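Local coordinates for protein 2-hydroxyhepta-2,4-diene-1,7-dioate isomerase (Mycobacterium marinum, PDB 3QDF) that binds zinc and probably acts as a metal-dependent isomerase or acylpyruvate-type hydrolase of the fumarylacetoacetate hydrolase family, at residues L7-I10 with G15-F18; I94-N99 with A222-L227; V107-P112 with N151-R156; G122-V127 with H211-I216. All coordinates share one frame; numbering follows the deposited sequence.

Interaction 1 (L7-I10 with G15-F18); sequences LGRI and GVAF
The aromatic ring of F18 takes R9 over one of its faces. CG of R9 lies 3.6 Å above the plane of the F18 ring, shifted toward the rim. This is a CH-pi contact, with R9 CG 4.0 Å from the F18 ring centroid and 26° off the normal. L7 comes to the same ring obliquely, its CD1 3.8 Å from F18 CD1. The guanidinium plane of R9 is turned 73° from the ring, so the two flat groups do not stack. CG of R9 is anti to the carbonyl carbon (chi1 -78°), and the chain then bends at chi3. The aliphatic part stays over the phenyl ring while the guanidinium swings toward V16, where R9 NH2 is 3.7 Å from V16 CG1. The polar end is held elsewhere: R9 NH1 donates to the carbonyl of A60.

Under these side chains the backbones pair antiparallel. R9 faces F18 as a non-hydrogen-bonded pair. I10 and A17 form the hydrogen-bonded pair, with I10 N to A17 O at 2.8 Å and A17 N to I10 O at 2.9 Å. Next to this pair, a CA-H...O contact runs from F18 CA to G8 O at 3.2 Å. I10 and A17 point to the face away from R9 and F18. There I10 meets A33 and V56, and A17 meets E35.

I36 of strand 32-38 touches both L7 and F18, and L59 of strand 57-59 touches R9. The arrangement is that of a beta hairpin, formed by strands 6-12 and 15-22 in the Rv2993c-like N-terminal region.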
loop_
_atom_site.group_PDB
_atom_site.type_symbol
_atom_site.label_atom_id
_atom_site.label_comp_id
_atom_site.label_asym_id
_atom_site.label_seq_id
_atom_site.Cartn_x
_atom_site.Cartn_y
_atom_site.Cartn_z
ATOM N N LEU A 7 -9.438 -7.508 4.175
ATOM C CA LEU A 7 -8.720 -8.672 3.685
ATOM C C LEU A 7 -7.239 -8.528 3.976
ATOM O O LEU A 7 -6.610 -7.568 3.534
ATOM C CB LEU A 7 -8.929 -8.835 2.171
ATOM C CG LEU A 7 -8.180 -10.021 1.553
ATOM C CD1 LEU A 7 -8.837 -11.347 2.015
ATOM C CD2 LEU A 7 -8.118 -9.938 0.028
ATOM N N GLY A 8 -6.687 -9.492 4.703
ATOM C CA GLY A 8 -5.250 -9.532 4.977
ATOM C C GLY A 8 -4.645 -10.914 4.736
ATOM O O GLY A 8 -5.334 -11.864 4.336
ATOM N N ARG A 9 -3.342 -11.019 4.969
ATOM C CA ARG A 9 -2.647 -12.284 4.895
ATOM C C ARG A 9 -1.936 -12.523 6.216
ATOM O O ARG A 9 -1.410 -11.590 6.831
ATOM C CB ARG A 9 -1.651 -12.280 3.747
ATOM C CG ARG A 9 -2.295 -12.495 2.398
ATOM C CD ARG A 9 -1.295 -12.297 1.250
ATOM N NE ARG A 9 -0.333 -13.409 1.130
ATOM C CZ ARG A 9 0.950 -13.353 1.491
ATOM N NH1 ARG A 9 1.466 -12.249 2.019
ATOM N NH2 ARG A 9 1.729 -14.414 1.321
ATOM N N ILE A 10 -1.931 -13.779 6.648
ATOM C CA ILE A 10 -1.413 -14.130 7.958
ATOM C C ILE A 10 -0.542 -15.386 7.900
ATOM O O ILE A 10 -0.751 -16.273 7.058
ATOM C CB ILE A 10 -2.563 -14.346 9.015
ATOM C CG1 ILE A 10 -3.466 -15.538 8.619
ATOM C CG2 ILE A 10 -3.354 -13.037 9.236
ATOM C CD1 ILE A 10 -4.491 -15.981 9.689
ATOM N N GLY A 15 -0.148 -22.307 9.012
ATOM C CA GLY A 15 0.541 -21.772 7.832
ATOM C C GLY A 15 0.151 -20.371 7.358
ATOM O O GLY A 15 -0.318 -19.540 8.138
ATOM N N VAL A 16 0.357 -20.131 6.065
ATOM C CA VAL A 16 0.127 -18.832 5.425
ATOM C C VAL A 16 -1.234 -18.863 4.723
ATOM O O VAL A 16 -1.484 -19.748 3.910
ATOM C CB VAL A 16 1.271 -18.501 4.405
ATOM C CG1 VAL A 16 0.983 -17.203 3.626
ATOM C CG2 VAL A 16 2.635 -18.410 5.121
ATOM N N ALA A 17 -2.097 -17.894 5.038
ATOM C CA ALA A 17 -3.440 -17.811 4.456
ATOM C C ALA A 17 -3.965 -16.369 4.360
ATOM O O ALA A 17 -3.542 -15.479 5.106
ATOM C CB ALA A 17 -4.424 -18.671 5.274
ATOM N N PHE A 18 -4.906 -16.159 3.443
ATOM C CA PHE A 18 -5.739 -14.963 3.463
ATOM C C PHE A 18 -6.652 -15.059 4.679
ATOM O O PHE A 18 -6.961 -16.175 5.163
ATOM C CB PHE A 18 -6.568 -14.848 2.176
ATOM C CG PHE A 18 -5.805 -14.277 1.004
ATOM C CD1 PHE A 18 -5.604 -12.903 0.885
ATOM C CD2 PHE A 18 -5.297 -15.118 0.017
ATOM C CE1 PHE A 18 -4.902 -12.364 -0.196
ATOM C CE2 PHE A 18 -4.598 -14.598 -1.083
ATOM C CZ PHE A 18 -4.399 -13.222 -1.193
#

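Interaction 2 (I94-N99 with A222-L227); sequences IFLKPN and AVMTLL. With EDO (1,2-ethanediol), chain F.
NZ of K97 is gripped by three groups: it forms a salt bridge to D152 OD1 and hydrogen bonds to the carbonyl oxygens of K169 and F174. On the other segment, the carbonyl oxygen of V223 accepts a hydrogen bond from O2 of a 1,2-ethanediol, at 2.9 Å. The diol is probably a crystallisation additive. It is also hydrogen-bonded to S221 O and D134 OD1, so it sits at the end of helix 213-223.

The contact between the two segments is apolar and small. It buries 132 Å² and has no hydrogen bond across it. M224 carries it from its side. Its CE meets CD1 of I94 tip to tip, at 4.2 Å. Its sulfur, SD, lies 4.4 Å from CD2 of L96. The M224 chain leaves the backbone with CG between the N and the carbonyl carbon (chi1 59°) and bends at chi3. That bend turns the methyl toward I94 and leaves the sulfur by L96. I94 and L96 both point toward segment 222-227. F95 points the other way, and its ring meets that of W165 with the planes at about 85°.

This is a loose surface contact. I94 also packs on W219 and I220 of helix 213-223. M224 rests on K66 and on V68, and L96 touches V68 too. Strand 94-97 pairs antiparallel with strand 67-70, so M224 lies against both of these strands just where the chain leaves the helix.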
loop_
_atom_site.group_PDB
_atom_site.type_symbol
_atom_site.label_atom_id
_atom_site.label_comp_id
_atom_site.label_asym_id
_atom_site.label_seq_id
_atom_site.Cartn_x
_atom_site.Cartn_y
_atom_site.Cartn_z
ATOM N N ILE A 94 3.145 7.784 -14.849
ATOM C CA ILE A 94 3.169 6.499 -14.166
ATOM C C ILE A 94 4.561 5.884 -14.198
ATOM O O ILE A 94 5.370 6.230 -15.047
ATOM C CB ILE A 94 2.105 5.521 -14.717
ATOM C CG1 ILE A 94 2.414 5.095 -16.151
ATOM C CG2 ILE A 94 0.668 6.157 -14.612
ATOM C CD1 ILE A 94 1.702 3.804 -16.540
ATOM N N PHE A 95 4.828 4.992 -13.247
ATOM C CA PHE A 95 6.080 4.245 -13.171
ATOM C C PHE A 95 5.806 2.942 -12.450
ATOM O O PHE A 95 4.707 2.738 -11.969
ATOM C CB PHE A 95 7.191 5.045 -12.487
ATOM C CG PHE A 95 6.872 5.477 -11.068
ATOM C CD1 PHE A 95 6.189 6.661 -10.828
ATOM C CD2 PHE A 95 7.287 4.703 -9.976
ATOM C CE1 PHE A 95 5.901 7.083 -9.508
ATOM C CE2 PHE A 95 7.019 5.105 -8.643
ATOM C CZ PHE A 95 6.325 6.299 -8.409
ATOM N N LEU A 96 6.800 2.064 -12.396
ATOM C CA LEU A 96 6.648 0.763 -11.770
ATOM C C LEU A 96 7.634 0.586 -10.625
ATOM O O LEU A 96 8.768 1.081 -10.674
ATOM C CB LEU A 96 6.852 -0.360 -12.806
ATOM C CG LEU A 96 5.811 -0.480 -13.928
ATOM C CD1 LEU A 96 6.315 -1.361 -15.042
ATOM C CD2 LEU A 96 4.507 -1.082 -13.350
ATOM N N LYS A 97 7.170 -0.118 -9.599
ATOM C CA LYS A 97 8.028 -0.692 -8.596
ATOM C C LYS A 97 7.931 -2.207 -8.744
ATOM O O LYS A 97 6.833 -2.723 -9.002
ATOM C CB LYS A 97 7.599 -0.245 -7.200
ATOM C CG LYS A 97 7.904 1.253 -6.919
ATOM C CD LYS A 97 7.112 1.759 -5.690
ATOM C CE LYS A 97 7.851 1.455 -4.343
ATOM N NZ LYS A 97 8.878 2.526 -3.967
ATOM N N PRO A 98 9.069 -2.932 -8.587
ATOM C CA PRO A 98 9.072 -4.388 -8.726
ATOM C C PRO A 98 8.419 -5.004 -7.491
ATOM O O PRO A 98 8.534 -4.442 -6.403
ATOM C CB PRO A 98 10.567 -4.718 -8.782
ATOM C CG PRO A 98 11.203 -3.668 -7.911
ATOM C CD PRO A 98 10.392 -2.413 -8.160
ATOM N N ASN A 99 7.729 -6.128 -7.633
ATOM C CA ASN A 99 7.106 -6.721 -6.464
ATOM C C ASN A 99 8.124 -7.201 -5.394
ATOM O O ASN A 99 7.763 -7.438 -4.249
ATOM C CB ASN A 99 6.085 -7.821 -6.849
ATOM C CG ASN A 99 6.729 -9.059 -7.459
ATOM O OD1 ASN A 99 7.953 -9.233 -7.436
ATOM N ND2 ASN A 99 5.888 -9.943 -8.008
ATOM N N ALA A 222 -5.526 1.445 -19.742
ATOM C CA ALA A 222 -5.380 1.742 -21.169
ATOM C C ALA A 222 -3.955 1.436 -21.671
ATOM O O ALA A 222 -3.737 1.311 -22.879
ATOM C CB ALA A 222 -5.754 3.214 -21.481
ATOM N N VAL A 223 -3.000 1.360 -20.748
ATOM C CA VAL A 223 -1.606 1.048 -21.060
ATOM C C VAL A 223 -1.376 -0.476 -20.931
ATOM O O VAL A 223 -0.930 -1.140 -21.868
ATOM C CB VAL A 223 -0.640 1.804 -20.108
ATOM C CG1 VAL A 223 0.816 1.408 -20.380
ATOM C CG2 VAL A 223 -0.815 3.342 -20.265
ATOM N N MET A 224 -1.736 -1.025 -19.777
ATOM C CA MET A 224 -1.367 -2.385 -19.475
ATOM C C MET A 224 -2.486 -3.149 -18.767
ATOM O O MET A 224 -3.234 -2.574 -17.950
ATOM C CB MET A 224 -0.114 -2.369 -18.589
ATOM C CG MET A 224 -0.300 -1.594 -17.266
ATOM S SD MET A 224 1.214 -1.530 -16.273
ATOM C CE MET A 224 2.156 -0.294 -17.187
ATOM N N THR A 225 -2.580 -4.444 -19.063
ATOM C CA THR A 225 -3.471 -5.323 -18.333
ATOM C C THR A 225 -3.143 -5.306 -16.845
ATOM O O THR A 225 -1.961 -5.391 -16.430
ATOM C CB THR A 225 -3.411 -6.781 -18.883
ATOM O OG1 THR A 225 -3.968 -6.802 -20.195
ATOM C CG2 THR A 225 -4.183 -7.748 -18.006
ATOM N N LEU A 226 -4.201 -5.206 -16.043
ATOM C CA LEU A 226 -4.088 -5.227 -14.605
ATOM C C LEU A 226 -4.622 -6.558 -14.127
ATOM O O LEU A 226 -5.647 -7.019 -14.605
ATOM C CB LEU A 226 -4.881 -4.075 -13.987
ATOM C CG LEU A 226 -4.229 -2.702 -14.162
ATOM C CD1 LEU A 226 -5.262 -1.676 -13.793
ATOM C CD2 LEU A 226 -2.937 -2.571 -13.265
ATOM N N LEU A 227 -3.915 -7.179 -13.194
ATOM C CA LEU A 227 -4.253 -8.533 -12.742
ATOM C C LEU A 227 -4.762 -8.530 -11.306
ATOM O O LEU A 227 -4.409 -7.642 -10.551
ATOM C CB LEU A 227 -3.016 -9.430 -12.888
ATOM C CG LEU A 227 -2.524 -9.584 -14.336
ATOM C CD1 LEU A 227 -1.223 -10.365 -14.392
ATOM C CD2 LEU A 227 -3.613 -10.269 -15.217
HETATM C C1 EDO F . -4.784 -2.745 -23.730
HETATM O O1 EDO F . -5.264 -1.592 -23.046
HETATM C C2 EDO F . -3.494 -3.098 -23.026
HETATM O O2 EDO F . -2.404 -2.627 -23.828
#

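Interaction 3 (V107-P112 with N151-R156); sequences VPIRLP and NDVSAR. With ZN (zinc ion), chain B; EDO (1,2-ethanediol), chain D.
This contact lies behind the zinc site, where I109 packs against N151 and V153, the residues before and after D152 in the chain. The pairing of I109 and V153 is tip to tip. I109 CG2 is 4.0 Å from V153 CG1, and I109 CD1 is 4.1 Å from V153 CG2. I109 meets N151 at about a right angle, its CD1 being 3.9 Å from N151 ND2. CG of N151 is anti to the backbone N (chi1 -169°), which carries the amide to I109. The other end of that amide is held from outside, as N151 OD1 accepts from the backbone N of E121. All three side chains are buried. V249 touches both I109 and N151.

D152 points away from this packing and is the centre of an inverse gamma turn. Its OD2 binds zinc at 2.1 Å. The diol oxygen EDO O1 is also 2.1 Å from the zinc, and a water completes this group beside E121 and E123. K169 donates to OD2 of D152 and to OG of S154. S154 OG itself donates to the carbonyl O of D152 at 2.7 Å, from above the carbonyl plane. R156 makes a salt bridge to E121 through NH2. Its NH1 bonds to Q159 OE1 and makes a weak, long hydrogen bond to the diol, 3.4 Å from EDO O2.

Two glutamates and one aspartate around a metal, with a lysine beside them, are typical of the active site of the fumarylacetoacetate hydrolase fold.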
loop_
_atom_site.group_PDB
_atom_site.type_symbol
_atom_site.label_atom_id
_atom_site.label_comp_id
_atom_site.label_asym_id
_atom_site.label_seq_id
_atom_site.Cartn_x
_atom_site.Cartn_y
_atom_site.Cartn_z
ATOM N N VAL A 107 7.755 -4.666 8.979
ATOM C CA VAL A 107 9.006 -5.177 8.414
ATOM C C VAL A 107 9.924 -3.981 8.149
ATOM O O VAL A 107 9.450 -2.964 7.636
ATOM C CB VAL A 107 8.763 -5.979 7.122
ATOM C CG1 VAL A 107 10.092 -6.461 6.525
ATOM C CG2 VAL A 107 7.845 -7.194 7.415
ATOM N N PRO A 108 11.231 -4.087 8.526
ATOM C CA PRO A 108 12.121 -2.937 8.326
ATOM C C PRO A 108 12.305 -2.511 6.854
ATOM O O PRO A 108 12.393 -3.349 5.966
ATOM C CB PRO A 108 13.468 -3.404 8.933
ATOM C CG PRO A 108 13.107 -4.499 9.909
ATOM C CD PRO A 108 11.890 -5.184 9.261
ATOM N N ILE A 109 12.328 -1.198 6.624
ATOM C CA ILE A 109 12.789 -0.618 5.373
ATOM C C ILE A 109 14.285 -0.564 5.555
ATOM O O ILE A 109 14.754 -0.042 6.568
ATOM C CB ILE A 109 12.229 0.812 5.186
ATOM C CG1 ILE A 109 10.698 0.780 5.123
ATOM C CG2 ILE A 109 12.864 1.530 3.965
ATOM C CD1 ILE A 109 10.030 2.123 5.470
ATOM N N ARG A 110 15.035 -1.132 4.611
ATOM C CA ARG A 110 16.507 -1.163 4.713
ATOM C C ARG A 110 17.081 -0.214 3.675
ATOM O O ARG A 110 16.893 -0.413 2.472
ATOM C CB ARG A 110 17.055 -2.591 4.538
ATOM C CG ARG A 110 16.358 -3.611 5.433
ATOM C CD ARG A 110 16.934 -5.018 5.354
ATOM N NE ARG A 110 16.180 -5.867 6.280
ATOM C CZ ARG A 110 16.495 -6.075 7.564
ATOM N NH1 ARG A 110 17.576 -5.517 8.105
ATOM N NH2 ARG A 110 15.716 -6.847 8.319
ATOM N N LEU A 111 17.705 0.855 4.161
ATOM C CA LEU A 111 18.323 1.885 3.334
ATOM C C LEU A 111 19.680 1.388 2.859
ATOM O O LEU A 111 20.475 0.902 3.676
ATOM C CB LEU A 111 18.504 3.177 4.148
ATOM C CG LEU A 111 17.290 3.581 4.997
ATOM C CD1 LEU A 111 17.545 4.882 5.741
ATOM C CD2 LEU A 111 16.053 3.729 4.113
ATOM N N PRO A 112 19.956 1.497 1.540
ATOM C CA PRO A 112 21.305 1.196 1.072
ATOM C C PRO A 112 22.304 2.092 1.791
ATOM O O PRO A 112 22.009 3.278 2.052
ATOM C CB PRO A 112 21.246 1.552 -0.416
ATOM C CG PRO A 112 19.846 1.322 -0.787
ATOM C CD PRO A 112 19.059 1.823 0.418
ATOM N N ASN A 151 3.739 2.763 1.140
ATOM C CA ASN A 151 4.827 3.699 1.394
ATOM C C ASN A 151 5.770 3.647 0.197
ATOM O O ASN A 151 6.564 2.689 0.051
ATOM C CB ASN A 151 5.585 3.339 2.693
ATOM C CG ASN A 151 6.547 4.441 3.147
ATOM O OD1 ASN A 151 6.904 5.322 2.376
ATOM N ND2 ASN A 151 6.975 4.379 4.411
ATOM N N ASP A 152 5.682 4.665 -0.664
ATOM C CA ASP A 152 6.523 4.719 -1.866
ATOM C C ASP A 152 7.945 5.203 -1.529
ATOM O O ASP A 152 8.336 6.366 -1.801
ATOM C CB ASP A 152 5.871 5.620 -2.916
ATOM C CG ASP A 152 6.650 5.652 -4.219
ATOM O OD1 ASP A 152 7.501 4.758 -4.433
ATOM O OD2 ASP A 152 6.404 6.559 -5.033
ATOM N N VAL A 153 8.733 4.316 -0.931
ATOM C CA VAL A 153 10.075 4.715 -0.481
ATOM C C VAL A 153 10.970 5.053 -1.685
ATOM O O VAL A 153 10.983 4.321 -2.686
ATOM C CB VAL A 153 10.681 3.660 0.463
ATOM C CG1 VAL A 153 11.994 4.140 1.010
ATOM C CG2 VAL A 153 9.717 3.380 1.613
ATOM N N SER A 154 11.689 6.179 -1.588
ATOM C CA SER A 154 12.355 6.774 -2.744
ATOM C C SER A 154 13.729 7.355 -2.383
ATOM O O SER A 154 13.832 8.265 -1.531
ATOM C CB SER A 154 11.491 7.898 -3.330
ATOM O OG SER A 154 10.129 7.493 -3.481
ATOM N N ALA A 155 14.772 6.832 -3.032
ATOM C CA ALA A 155 16.119 7.396 -2.946
ATOM C C ALA A 155 16.220 8.623 -3.871
ATOM O O ALA A 155 16.394 8.482 -5.096
ATOM C CB ALA A 155 17.146 6.347 -3.324
ATOM N N ARG A 156 16.116 9.818 -3.288
ATOM C CA ARG A 156 16.088 11.079 -4.059
ATOM C C ARG A 156 17.357 11.389 -4.861
ATOM O O ARG A 156 17.275 11.931 -5.970
ATOM C CB ARG A 156 15.769 12.279 -3.153
ATOM C CG ARG A 156 14.404 12.257 -2.441
ATOM C CD ARG A 156 13.212 12.112 -3.391
ATOM N NE ARG A 156 11.933 12.344 -2.707
ATOM C CZ ARG A 156 10.744 11.894 -3.120
ATOM N NH1 ARG A 156 10.624 11.153 -4.227
ATOM N NH2 ARG A 156 9.657 12.180 -2.408
HETATM ZN ZN ZN B . 4.880 8.028 -4.935
HETATM C C1 EDO D . 6.183 9.802 -6.838
HETATM O O1 EDO D . 4.961 9.825 -6.069
HETATM C C2 EDO D . 6.924 11.145 -6.855
HETATM O O2 EDO D . 8.346 10.935 -6.697
HETATM O O HOH W 1 3.403 6.950 -6.288
#

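Interaction 4 (G122-V127 with H211-I216); sequences GELAIV and HDVGAI. With ZN (zinc ion), chain B.
Apolar packing is what joins the two segments, and V213 is at its centre. I126 reaches it tip to tip, with I126 CD1 3.8 Å from V213 CG1. L124 comes across at about a right angle, and its CD2 is 4.1 Å from V213 CG2. The two methyls of V213 are thus divided: CG1 goes to I126, while CG2 touches both L124 and I126. I126 CD1 also lies 4.3 Å from CG2 of I216, one helical turn further on. CG1 of I126 is anti to the carbonyl carbon (chi1 -57°), and the extended chain brings CD1 to the helix. All four side chains are buried, and no hydrogen bond crosses the contact.

Hydrogen bonding acts within the helical segment. D212 is the N-cap of helix 213-223. Its OD1 accepts from A215 N at 3.0 Å, with an angle of 166° at the hydrogen. The carbonyl O of D212 takes the backbone N of I216.

Metal binding belongs to the strand. E123 takes no part in the packing, and its OE2 binds zinc at 2.0 Å. The other oxygen, OE1, accepts a 2.6 Å hydrogen bond from the water that also sits on the zinc. G235 N donates to OE1 as well, so each carboxylate oxygen has a partner and the group is held in place. E121 and D152 complete the protein ligands.

Strand 118-128 runs between strands 144-155 and 231-233, to which it is hydrogen-bonded. I144 of the first touches both I126 and V213, and I232 of the second touches I216. The start of helix 213-223 thus packs on these three strands.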
loop_
_atom_site.group_PDB
_atom_site.type_symbol
_atom_site.label_atom_id
_atom_site.label_comp_id
_atom_site.label_asym_id
_atom_site.label_seq_id
_atom_site.Cartn_x
_atom_site.Cartn_y
_atom_site.Cartn_z
ATOM N N GLY A 122 3.744 8.498 1.927
ATOM C CA GLY A 122 2.479 7.845 2.287
ATOM C C GLY A 122 1.490 7.977 1.159
ATOM O O GLY A 122 1.304 9.075 0.633
ATOM N N GLU A 123 0.855 6.859 0.777
ATOM C CA GLU A 123 -0.062 6.845 -0.363
ATOM C C GLU A 123 -1.231 5.894 -0.173
ATOM O O GLU A 123 -1.078 4.768 0.355
ATOM C CB GLU A 123 0.678 6.451 -1.656
ATOM C CG GLU A 123 1.996 7.181 -1.829
ATOM C CD GLU A 123 2.532 7.229 -3.244
ATOM O OE1 GLU A 123 1.924 6.666 -4.205
ATOM O OE2 GLU A 123 3.610 7.843 -3.381
ATOM N N LEU A 124 -2.396 6.330 -0.650
ATOM C CA LEU A 124 -3.530 5.431 -0.807
ATOM C C LEU A 124 -3.198 4.402 -1.895
ATOM O O LEU A 124 -2.739 4.752 -2.980
ATOM C CB LEU A 124 -4.780 6.222 -1.184
ATOM C CG LEU A 124 -6.007 5.395 -1.564
ATOM C CD1 LEU A 124 -6.654 4.790 -0.296
ATOM C CD2 LEU A 124 -7.020 6.238 -2.399
ATOM N N ALA A 125 -3.439 3.134 -1.601
ATOM C CA ALA A 125 -3.189 2.098 -2.576
ATOM C C ALA A 125 -4.489 1.426 -3.022
ATOM O O ALA A 125 -5.360 1.104 -2.198
ATOM C CB ALA A 125 -2.235 1.078 -2.011
ATOM N N ILE A 126 -4.581 1.201 -4.327
ATOM C CA ILE A 126 -5.673 0.455 -4.937
ATOM C C ILE A 126 -5.227 -0.984 -5.113
ATOM O O ILE A 126 -4.106 -1.230 -5.574
ATOM C CB ILE A 126 -5.984 0.990 -6.340
ATOM C CG1 ILE A 126 -6.309 2.484 -6.297
ATOM C CG2 ILE A 126 -7.142 0.199 -6.995
ATOM C CD1 ILE A 126 -6.222 3.170 -7.687
ATOM N N VAL A 127 -6.083 -1.938 -4.738
ATOM C CA VAL A 127 -5.832 -3.334 -5.089
ATOM C C VAL A 127 -6.870 -3.787 -6.116
ATOM O O VAL A 127 -8.088 -3.655 -5.886
ATOM C CB VAL A 127 -5.837 -4.250 -3.842
ATOM C CG1 VAL A 127 -5.471 -5.667 -4.239
ATOM C CG2 VAL A 127 -4.824 -3.707 -2.815
ATOM N N HIS A 211 -5.806 13.418 -10.063
ATOM C CA HIS A 211 -6.519 12.367 -10.783
ATOM C C HIS A 211 -7.062 11.398 -9.753
ATOM O O HIS A 211 -6.304 10.878 -8.934
ATOM C CB HIS A 211 -5.542 11.658 -11.713
ATOM C CG HIS A 211 -4.821 12.592 -12.642
ATOM N ND1 HIS A 211 -5.426 13.155 -13.746
ATOM C CD2 HIS A 211 -3.558 13.088 -12.611
ATOM C CE1 HIS A 211 -4.557 13.928 -14.375
ATOM N NE2 HIS A 211 -3.417 13.906 -13.706
ATOM N N ASP A 212 -8.370 11.180 -9.767
ATOM C CA ASP A 212 -8.998 10.350 -8.751
ATOM C C ASP A 212 -8.774 8.872 -9.072
ATOM O O ASP A 212 -8.124 8.542 -10.075
ATOM C CB ASP A 212 -10.487 10.736 -8.529
ATOM C CG ASP A 212 -11.381 10.476 -9.753
ATOM O OD1 ASP A 212 -10.925 9.808 -10.696
ATOM O OD2 ASP A 212 -12.560 10.941 -9.767
ATOM N N VAL A 213 -9.284 7.993 -8.219
ATOM C CA VAL A 213 -9.073 6.551 -8.396
ATOM C C VAL A 213 -9.523 6.029 -9.762
ATOM O O VAL A 213 -8.785 5.303 -10.420
ATOM C CB VAL A 213 -9.724 5.724 -7.264
ATOM C CG1 VAL A 213 -9.839 4.253 -7.666
ATOM C CG2 VAL A 213 -8.883 5.861 -6.004
ATOM N N GLY A 214 -10.726 6.406 -10.188
ATOM C CA GLY A 214 -11.223 5.990 -11.495
ATOM C C GLY A 214 -10.348 6.496 -12.644
ATOM O O GLY A 214 -10.076 5.747 -13.580
ATOM N N ALA A 215 -9.929 7.763 -12.598
ATOM C CA ALA A 215 -9.055 8.309 -13.654
ATOM C C ALA A 215 -7.701 7.574 -13.709
ATOM O O ALA A 215 -7.130 7.337 -14.793
ATOM C CB ALA A 215 -8.842 9.814 -13.444
ATOM N N ILE A 216 -7.195 7.218 -12.541
ATOM C CA ILE A 216 -5.927 6.500 -12.447
ATOM C C ILE A 216 -6.073 5.097 -13.050
ATOM O O ILE A 216 -5.261 4.672 -13.882
ATOM C CB ILE A 216 -5.422 6.414 -10.980
ATOM C CG1 ILE A 216 -4.922 7.778 -10.501
ATOM C CG2 ILE A 216 -4.310 5.363 -10.848
ATOM C CD1 ILE A 216 -4.669 7.818 -8.993
HETATM ZN ZN ZN B . 4.880 8.028 -4.935
HETATM O O HOH W 1 3.403 6.950 -6.288
#

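In the fold
Interactions 2, 3 and 4 lie in the fumarylacetoacetate hydrolase region, and interaction 1 lies in the N-terminal region, about 24 Å from each of the others, centre to centre. Interactions 3 and 4 meet at the zinc: D152 of one and E123 of the other bind the same ion, on which a water also sits, held by E123 OE1, with D152 CB 3.2 Å from E123 OE2. Interaction 2 joins them through K97, whose NZ is 2.7 Å from D152 OD1 in a salt bridge. Interactions 2 and 4 both use helix 213-223, with centres about 13 Å apart. Along the chain, 3 and 4 alternate, and both fall between the two segments of 2.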